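Local coordinates for novel immune-type receptor 11 (PDB 2QTE), which acts as a catfish immune-type receptor that probably mediates allogeneic recognition, presumably by binding cell-surface ligands through its V-like immunoglobulin domain, at residues K4-K9 with G88-C93; V47-S52 with M69-Q74. The protein carries 1 engineered substitution. One frame throughout, in Å; residues are numbered along the deposited sequence.

From the N terminus the chain runs through 4-9, whose strand joins the edge of the larger sheet of this V-type immunoglobulin sandwich. Much later it returns in 88-93, and contact 1 closes a loop of 78 residues. Contact 2 is nested inside that loop: 47-52 leaves the same sheet near its other edge, and after 16 residues 69-74 arrives in the smaller sheet. Contact 1 joins two segments of the larger sheet through side chains on its outer face, where a second subunit also packs, whereas contact 2 spans the space between the two sheets. Their centres are about 19 Å apart on opposite sides of the chain's centre, and they do not touch.

Contact 1: K4-K9 with G88-C93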
ATOM      1  N   LYS A   4       7.066  -2.637  10.796  1.00 32.18           N
ATOM      2  CA  LYS A   4       8.069  -3.300   9.980  1.00 27.72           C
ATOM      3  C   LYS A   4       8.788  -2.286   9.089  1.00 25.04           C
ATOM      4  O   LYS A   4       8.157  -1.556   8.306  1.00 24.53           O
ATOM      5  CB  LYS A   4       7.392  -4.370   9.125  1.00 29.83           C
ATOM      6  CG  LYS A   4       7.996  -5.790   9.178  1.00 40.06           C
ATOM      7  CD  LYS A   4       9.418  -5.848   8.607  1.00 40.99           C
ATOM      8  CE  LYS A   4       9.723  -7.204   7.951  1.00 45.05           C
ATOM      9  NZ  LYS A   4       9.565  -8.393   8.869  1.00 48.88           N
ATOM     10  N   GLU A   5      10.111  -2.241   9.218  1.00 21.79           N
ATOM     11  CA  GLU A   5      10.936  -1.391   8.372  1.00 20.21           C
ATOM     12  C   GLU A   5      11.103  -2.101   7.041  1.00 20.96           C
ATOM     13  O   GLU A   5      11.223  -3.344   6.961  1.00 20.48           O
ATOM     14  CB  GLU A   5      12.296  -1.163   9.026  1.00 25.72           C
ATOM     15  CG  GLU A   5      13.190  -0.169   8.324  1.00 36.19           C
ATOM     16  CD  GLU A   5      13.004   1.287   8.785  1.00 38.57           C
ATOM     17  OE1 GLU A   5      12.090   1.578   9.570  1.00 37.26           O
ATOM     18  OE2 GLU A   5      13.808   2.140   8.373  1.00 38.53           O
ATOM     19  N   LEU A   6      11.097  -1.294   5.993  1.00 16.85           N
ATOM     20  CA  LEU A   6      11.435  -1.753   4.690  1.00 19.22           C
ATOM     21  C   LEU A   6      12.919  -2.060   4.656  1.00 19.70           C
ATOM     22  O   LEU A   6      13.721  -1.404   5.312  1.00 16.87           O
ATOM     23  CB  LEU A   6      11.179  -0.650   3.657  1.00 15.29           C
ATOM     24  CG  LEU A   6       9.773  -0.111   3.487  1.00 17.04           C
ATOM     25  CD1 LEU A   6       9.867   1.037   2.459  1.00 13.10           C
ATOM     26  CD2 LEU A   6       8.864  -1.248   3.006  1.00 21.09           C
ATOM     27  N   HIS A   7      13.266  -3.065   3.872  1.00 21.06           N
ATOM     28  CA  HIS A   7      14.645  -3.335   3.505  1.00 22.81           C
ATOM     29  C   HIS A   7      15.050  -2.313   2.436  1.00 23.54           C
ATOM     30  O   HIS A   7      14.240  -1.986   1.603  1.00 25.45           O
ATOM     31  CB  HIS A   7      14.695  -4.736   2.902  1.00 23.68           C
ATOM     32  CG  HIS A   7      14.509  -5.842   3.903  1.00 34.57           C
ATOM     33  ND1 HIS A   7      13.369  -6.626   3.949  1.00 36.69           N
ATOM     34  CD2 HIS A   7      15.329  -6.306   4.881  1.00 33.75           C
ATOM     35  CE1 HIS A   7      13.497  -7.520   4.918  1.00 41.27           C
ATOM     36  NE2 HIS A   7      14.672  -7.345   5.500  1.00 39.32           N
ATOM     37  N   VAL A   8      16.271  -1.771   2.487  1.00 21.66           N
ATOM     38  CA  VAL A   8      16.730  -0.863   1.443  1.00 22.73           C
ATOM     39  C   VAL A   8      17.745  -1.595   0.579  1.00 26.55           C
ATOM     40  O   VAL A   8      18.695  -2.187   1.095  1.00 25.77           O
ATOM     41  CB  VAL A   8      17.311   0.479   1.966  1.00 21.69           C
ATOM     42  CG1 VAL A   8      17.616   1.419   0.791  1.00 23.92           C
ATOM     43  CG2 VAL A   8      16.336   1.161   2.941  1.00 24.91           C
ATOM     44  N   LYS A   9      17.520  -1.585  -0.734  1.00 26.10           N
ATOM     45  CA  LYS A   9      18.391  -2.304  -1.665  1.00 20.01           C
ATOM     46  C   LYS A   9      18.887  -1.314  -2.693  1.00 19.24           C
ATOM     47  O   LYS A   9      18.085  -0.661  -3.376  1.00 17.40           O
ATOM     48  CB  LYS A   9      17.629  -3.436  -2.339  1.00 27.24           C
ATOM     49  CG  LYS A   9      17.534  -4.699  -1.475  1.00 37.27           C
ATOM     50  CD  LYS A   9      17.666  -5.984  -2.289  1.00 38.81           C
ATOM     51  CE  LYS A   9      17.453  -7.235  -1.406  1.00 39.24           C
ATOM     52  NZ  LYS A   9      18.724  -7.869  -0.906  1.00 34.71           N
ATOM     53  N   GLY A  88      13.105   1.181 -10.001  1.00 18.56           N
ATOM     54  CA  GLY A  88      13.221   1.830  -8.672  1.00 14.01           C
ATOM     55  C   GLY A  88      11.832   2.061  -8.059  1.00 13.09           C
ATOM     56  O   GLY A  88      10.895   2.303  -8.760  1.00 13.77           O
ATOM     57  N   GLY A  89      11.686   1.955  -6.744  1.00 11.33           N
ATOM     58  CA  GLY A  89      10.389   2.249  -6.118  1.00 11.25           C
ATOM     59  C   GLY A  89      10.225   1.387  -4.891  1.00 12.83           C
ATOM     60  O   GLY A  89      11.191   0.787  -4.444  1.00 12.93           O
ATOM     61  N   GLU A  90       9.003   1.293  -4.367  1.00 11.69           N
ATOM     62  CA  GLU A  90       8.819   0.462  -3.166  1.00 15.96           C
ATOM     63  C   GLU A  90       7.916  -0.702  -3.521  1.00 16.35           C
ATOM     64  O   GLU A  90       6.992  -0.552  -4.327  1.00 14.84           O
ATOM     65  CB  GLU A  90       8.314   1.285  -1.964  1.00 11.47           C
ATOM     66  CG  GLU A  90       9.129   2.572  -1.717  1.00 12.99           C
ATOM     67  CD  GLU A  90       8.773   3.355  -0.477  1.00 12.16           C
ATOM     68  OE1 GLU A  90       7.565   3.627  -0.223  1.00 11.62           O
ATOM     69  OE2 GLU A  90       9.718   3.747   0.236  1.00 13.94           O
ATOM     70  N   TYR A  91       8.209  -1.862  -2.921  1.00 13.91           N
ATOM     71  CA  TYR A  91       7.502  -3.073  -3.191  1.00 11.55           C
ATOM     72  C   TYR A  91       7.131  -3.648  -1.838  1.00 13.35           C
ATOM     73  O   TYR A  91       8.011  -3.892  -0.990  1.00 12.56           O
ATOM     74  CB  TYR A  91       8.386  -4.091  -3.953  1.00 14.37           C
ATOM     75  CG  TYR A  91       8.823  -3.631  -5.349  1.00 11.71           C
ATOM     76  CD1 TYR A  91       9.835  -2.660  -5.516  1.00 15.96           C
ATOM     77  CD2 TYR A  91       8.252  -4.191  -6.493  1.00 15.42           C
ATOM     78  CE1 TYR A  91      10.236  -2.228  -6.829  1.00 15.11           C
ATOM     79  CE2 TYR A  91       8.681  -3.800  -7.803  1.00 18.12           C
ATOM     80  CZ  TYR A  91       9.656  -2.832  -7.951  1.00 18.13           C
ATOM     81  OH  TYR A  91      10.044  -2.464  -9.242  1.00 16.74           O
ATOM     82  N   PHE A  92       5.841  -3.880  -1.673  1.00 12.73           N
ATOM     83  CA  PHE A  92       5.271  -4.309  -0.401  1.00 14.36           C
ATOM     84  C   PHE A  92       4.630  -5.677  -0.625  1.00 15.83           C
ATOM     85  O   PHE A  92       3.889  -5.862  -1.581  1.00 13.72           O
ATOM     86  CB  PHE A  92       4.146  -3.345   0.041  1.00 15.88           C
ATOM     87  CG  PHE A  92       4.482  -1.889  -0.060  1.00 15.27           C
ATOM     88  CD1 PHE A  92       5.560  -1.347   0.671  1.00 13.11           C
ATOM     89  CD2 PHE A  92       3.733  -1.052  -0.888  1.00 14.49           C
ATOM     90  CE1 PHE A  92       5.878  -0.006   0.612  1.00 15.91           C
ATOM     91  CE2 PHE A  92       4.070   0.353  -1.016  1.00 13.81           C
ATOM     92  CZ  PHE A  92       5.124   0.882  -0.240  1.00 13.33           C
ATOM     93  N   CYS A  93       4.891  -6.619   0.268  1.00 15.48           N
ATOM     94  CA  CYS A  93       4.290  -7.921   0.212  1.00 12.23           C
ATOM     95  C   CYS A  93       3.192  -7.935   1.246  1.00 13.14           C
ATOM     96  O   CYS A  93       3.412  -7.608   2.379  1.00 17.81           O
ATOM     97  CB  CYS A  93       5.330  -8.987   0.528  1.00 15.02           C
ATOM     98  SG  CYS A  93       4.773 -10.635   0.236  1.00 21.50           S
TER
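On the outer face of the larger V-domain sheet, where a second subunit packs, Leu6 reaches across to Glu90 and Phe92 of the F strand. Strand 100-110 lies between the two segments, so this meeting is made by side chains, and Leu6 and Phe92 stand 8.4 Å apart from CA to CA. The two methyls of Leu6 divide the work. CD1 is the extended tip, anti to CA (chi2 176°), and comes within 3.5 Å of Glu90 OE2, the leucine standing roughly perpendicular to the glutamate chain. CD2 turns to the aromatic neighbour and sits at the ring edge, near the ring plane, 4.0 Å from Phe92 CE1, with Phe92 CD1 about equally near. Cutting Leu6 back to an alanine would remove both methyls and is likely to leave this edge of Phe92 and the side of the Glu90 carboxylate without their apolar neighbour. The carboxylate itself is held from elsewhere: Glu90 OE1 is hydrogen-bonded to Gln37 NE2 of the second subunit, and OE2 makes a long, weak ion pair with Arg108. Pro43 of the second subunit packs on Phe92, in a way reminiscent of paired antibody V domains. Beyond the contact, strand 7-10 runs parallel to strand 100-110, which lies antiparallel to strand 89-97; next to that comes strand 32-37, whose Gln37 touches both Glu90 and Phe92.

Contact 2: V47-S52 with M69-Q74; sequences VRYYSS and MTVNDQ
The backbones of Val47-Tyr49 and Met69-Val71 run in nearly the same direction in facing sheets, with CA atoms 9.1 Å apart at Val47 and Met69 and 8.1 Å apart at Tyr49 and Val71, so side chains alone bridge the space. At the first level the Met69 sulfur does the touching. SD lies against both branches of Val47, 3.7 Å from Val47 CG2 and 3.8 Å from Val47 CG1, the two chains lying alongside and pointing opposite ways. The methionine chain bends at its last torsion (chi3 72°), which carries CE aside and leaves SD as the leading atom.

These are the C' and D strands of the V-type immunoglobulin sandwich, one in each sheet, and the contact belongs to its hydrophobic filling. Trp34 of the C strand touches both Val47 and Met69, while Phe76 of strand 76-80 lies against Met69, Val71 and Tyr49.

Two residues further on, at the last residue of each strand, Val71 meets Tyr49. Val71 CG1, anti to its own backbone nitrogen (chi1 177°), points toward the facing sheet and comes within 3.8 Å of Tyr49 CE2, with CD2 of the same ring hardly farther. The methyl approaches obliquely, and of the ring, CE2 and CD2 are the atoms that meet Val71. Tyr49 also packs on Met23, Lys29 and the engineered Asp30 in loops of the same chain.

Past Val71 the D strand gives way to the turn leading into strand 76-80. There Asn72 makes an Asx turn: its OD1 accepts from Gln74 N at 2.7 Å, the donor lying in the carbonyl plane with an N-H...O angle of 153°, and it receives a second, weak bond from the backbone N of Lys75.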
ATOM      1  N   VAL A  47       1.922  -8.444  -8.723  1.00 16.72           N
ATOM      2  CA  VAL A  47       1.993  -9.883  -9.000  1.00 15.37           C
ATOM      3  C   VAL A  47       1.401 -10.628  -7.814  1.00 16.01           C
ATOM      4  O   VAL A  47       1.678 -10.275  -6.704  1.00 15.21           O
ATOM      5  CB  VAL A  47       3.457 -10.371  -9.330  1.00 13.67           C
ATOM      6  CG1 VAL A  47       4.448  -9.997  -8.251  1.00 13.41           C
ATOM      7  CG2 VAL A  47       3.509 -11.850  -9.566  1.00 16.30           C
ATOM      8  N   ARG A  48       0.551 -11.621  -8.062  1.00 17.49           N
ATOM      9  CA  ARG A  48      -0.106 -12.353  -6.995  1.00 20.64           C
ATOM     10  C   ARG A  48       0.298 -13.819  -6.960  1.00 20.93           C
ATOM     11  O   ARG A  48       0.746 -14.387  -7.951  1.00 18.97           O
ATOM     12  CB  ARG A  48      -1.642 -12.218  -7.039  1.00 23.64           C
ATOM     13  CG  ARG A  48      -2.287 -12.759  -8.276  1.00 33.46           C
ATOM     14  CD  ARG A  48      -3.737 -12.235  -8.393  1.00 37.50           C
ATOM     15  NE  ARG A  48      -4.323 -12.520  -9.707  1.00 37.13           N
ATOM     16  CZ  ARG A  48      -5.057 -13.585  -9.998  1.00 39.01           C
ATOM     17  NH1 ARG A  48      -5.532 -13.737 -11.231  1.00 38.40           N
ATOM     18  NH2 ARG A  48      -5.322 -14.493  -9.065  1.00 39.91           N
ATOM     19  N   TYR A  49       0.149 -14.419  -5.793  1.00 19.73           N
ATOM     20  CA  TYR A  49       0.246 -15.866  -5.697  1.00 21.07           C
ATOM     21  C   TYR A  49      -0.857 -16.488  -6.551  1.00 23.31           C
ATOM     22  O   TYR A  49      -1.953 -15.937  -6.690  1.00 20.79           O
ATOM     23  CB  TYR A  49       0.133 -16.304  -4.241  1.00 26.53           C
ATOM     24  CG  TYR A  49       0.154 -17.784  -4.098  1.00 30.23           C
ATOM     25  CD1 TYR A  49      -1.002 -18.536  -4.338  1.00 37.90           C
ATOM     26  CD2 TYR A  49       1.338 -18.449  -3.761  1.00 37.04           C
ATOM     27  CE1 TYR A  49      -0.992 -19.919  -4.235  1.00 39.20           C
ATOM     28  CE2 TYR A  49       1.368 -19.833  -3.630  1.00 39.58           C
ATOM     29  CZ  TYR A  49       0.185 -20.563  -3.870  1.00 41.52           C
ATOM     30  OH  TYR A  49       0.200 -21.932  -3.761  1.00 40.14           O
ATOM     31  N   TYR A  50      -0.553 -17.618  -7.189  1.00 26.54           N
ATOM     32  CA  TYR A  50      -1.483 -18.122  -8.185  1.00 31.50           C
ATOM     33  C   TYR A  50      -1.450 -19.646  -8.320  1.00 28.66           C
ATOM     34  O   TYR A  50      -0.403 -20.268  -8.245  1.00 29.34           O
ATOM     35  CB  TYR A  50      -1.264 -17.395  -9.528  1.00 30.79           C
ATOM     36  CG  TYR A  50      -2.232 -17.804 -10.612  1.00 39.53           C
ATOM     37  CD1 TYR A  50      -1.821 -18.655 -11.650  1.00 39.21           C
ATOM     38  CD2 TYR A  50      -3.565 -17.363 -10.603  1.00 36.54           C
ATOM     39  CE1 TYR A  50      -2.702 -19.043 -12.657  1.00 38.05           C
ATOM     40  CE2 TYR A  50      -4.458 -17.744 -11.618  1.00 38.36           C
ATOM     41  CZ  TYR A  50      -4.014 -18.597 -12.628  1.00 40.06           C
ATOM     42  OH  TYR A  50      -4.868 -18.997 -13.634  1.00 43.27           O
ATOM     43  N   SER A  51      -2.612 -20.248  -8.523  1.00 33.47           N
ATOM     44  CA  SER A  51      -2.682 -21.711  -8.563  1.00 41.61           C
ATOM     45  C   SER A  51      -2.253 -22.210  -9.913  1.00 40.25           C
ATOM     46  O   SER A  51      -3.055 -22.301 -10.839  1.00 45.73           O
ATOM     47  CB  SER A  51      -4.086 -22.235  -8.203  1.00 41.58           C
ATOM     48  OG  SER A  51      -4.208 -22.305  -6.787  1.00 44.77           O
ATOM     49  N   SER A  52      -0.967 -22.508 -10.018  1.00 41.23           N
ATOM     50  CA  SER A  52      -0.379 -22.906 -11.281  1.00 41.87           C
ATOM     51  C   SER A  52       0.980 -23.504 -11.034  1.00 39.19           C
ATOM     52  O   SER A  52       1.463 -23.544  -9.883  1.00 39.57           O
ATOM     53  CB  SER A  52      -0.273 -21.717 -12.247  1.00 47.74           C
ATOM     54  OG  SER A  52       0.731 -20.802 -11.826  1.00 45.89           O
ATOM     55  N   MET A  69       9.507 -14.861 -10.091  1.00 13.15           N
ATOM     56  CA  MET A  69       9.419 -15.083  -8.660  1.00 14.71           C
ATOM     57  C   MET A  69       9.936 -16.458  -8.331  1.00 16.57           C
ATOM     58  O   MET A  69       9.981 -17.344  -9.181  1.00 16.05           O
ATOM     59  CB  MET A  69       7.962 -14.993  -8.191  1.00 13.34           C
ATOM     60  CG  MET A  69       7.340 -13.623  -8.257  1.00 15.06           C
ATOM     61  SD  MET A  69       5.889 -13.388  -7.214  1.00 17.13           S
ATOM     62  CE  MET A  69       6.748 -13.369  -5.664  1.00 11.60           C
ATOM     63  N   THR A  70      10.355 -16.605  -7.081  1.00 19.96           N
ATOM     64  CA  THR A  70      10.614 -17.886  -6.479  1.00 20.77           C
ATOM     65  C   THR A  70       9.484 -18.136  -5.495  1.00 22.25           C
ATOM     66  O   THR A  70       9.352 -17.421  -4.482  1.00 18.86           O
ATOM     67  CB  THR A  70      11.975 -17.816  -5.818  1.00 21.30           C
ATOM     68  OG1 THR A  70      12.948 -17.558  -6.849  1.00 22.74           O
ATOM     69  CG2 THR A  70      12.338 -19.143  -5.087  1.00 25.63           C
ATOM     70  N   VAL A  71       8.619 -19.100  -5.811  1.00 17.02           N
ATOM     71  CA  VAL A  71       7.488 -19.398  -4.941  1.00 21.42           C
ATOM     72  C   VAL A  71       7.581 -20.852  -4.489  1.00 27.57           C
ATOM     73  O   VAL A  71       7.622 -21.759  -5.325  1.00 29.13           O
ATOM     74  CB  VAL A  71       6.146 -19.130  -5.644  1.00 23.43           C
ATOM     75  CG1 VAL A  71       4.944 -19.504  -4.753  1.00 24.09           C
ATOM     76  CG2 VAL A  71       6.092 -17.626  -6.147  1.00 15.94           C
ATOM     77  N   ASN A  72       7.638 -21.059  -3.172  1.00 26.14           N
ATOM     78  CA  ASN A  72       7.577 -22.389  -2.584  1.00 32.70           C
ATOM     79  C   ASN A  72       6.874 -22.379  -1.197  1.00 36.75           C
ATOM     80  O   ASN A  72       6.118 -21.464  -0.901  1.00 37.18           O
ATOM     81  CB  ASN A  72       8.961 -23.057  -2.552  1.00 28.55           C
ATOM     82  CG  ASN A  72      10.011 -22.278  -1.764  1.00 32.41           C
ATOM     83  OD1 ASN A  72       9.776 -21.810  -0.643  1.00 36.31           O
ATOM     84  ND2 ASN A  72      11.201 -22.171  -2.340  1.00 32.35           N
ATOM     85  N   ASP A  73       7.098 -23.400  -0.377  1.00 42.59           N
ATOM     86  CA  ASP A  73       6.504 -23.458   0.969  1.00 46.93           C
ATOM     87  C   ASP A  73       7.035 -22.363   1.894  1.00 44.61           C
ATOM     88  O   ASP A  73       6.443 -22.059   2.944  1.00 36.44           O
ATOM     89  CB  ASP A  73       6.774 -24.831   1.609  1.00 53.77           C
ATOM     90  CG  ASP A  73       5.716 -25.883   1.250  1.00 62.86           C
ATOM     91  OD1 ASP A  73       6.085 -27.091   1.264  1.00 64.72           O
ATOM     92  OD2 ASP A  73       4.532 -25.527   0.952  1.00 63.67           O
ATOM     93  N   GLN A  74       8.174 -21.788   1.514  1.00 41.26           N
ATOM     94  CA  GLN A  74       8.857 -20.876   2.400  1.00 43.42           C
ATOM     95  C   GLN A  74       8.998 -19.485   1.809  1.00 40.09           C
ATOM     96  O   GLN A  74       9.178 -18.524   2.562  1.00 43.39           O
ATOM     97  CB  GLN A  74      10.213 -21.443   2.833  1.00 45.36           C
ATOM     98  CG  GLN A  74      10.103 -22.758   3.689  1.00 56.09           C
ATOM     99  CD  GLN A  74      10.157 -24.041   2.842  1.00 59.09           C
ATOM    100  OE1 GLN A  74       9.137 -24.524   2.325  1.00 56.97           O
ATOM    101  NE2 GLN A  74      11.360 -24.591   2.697  1.00 58.25           N
TER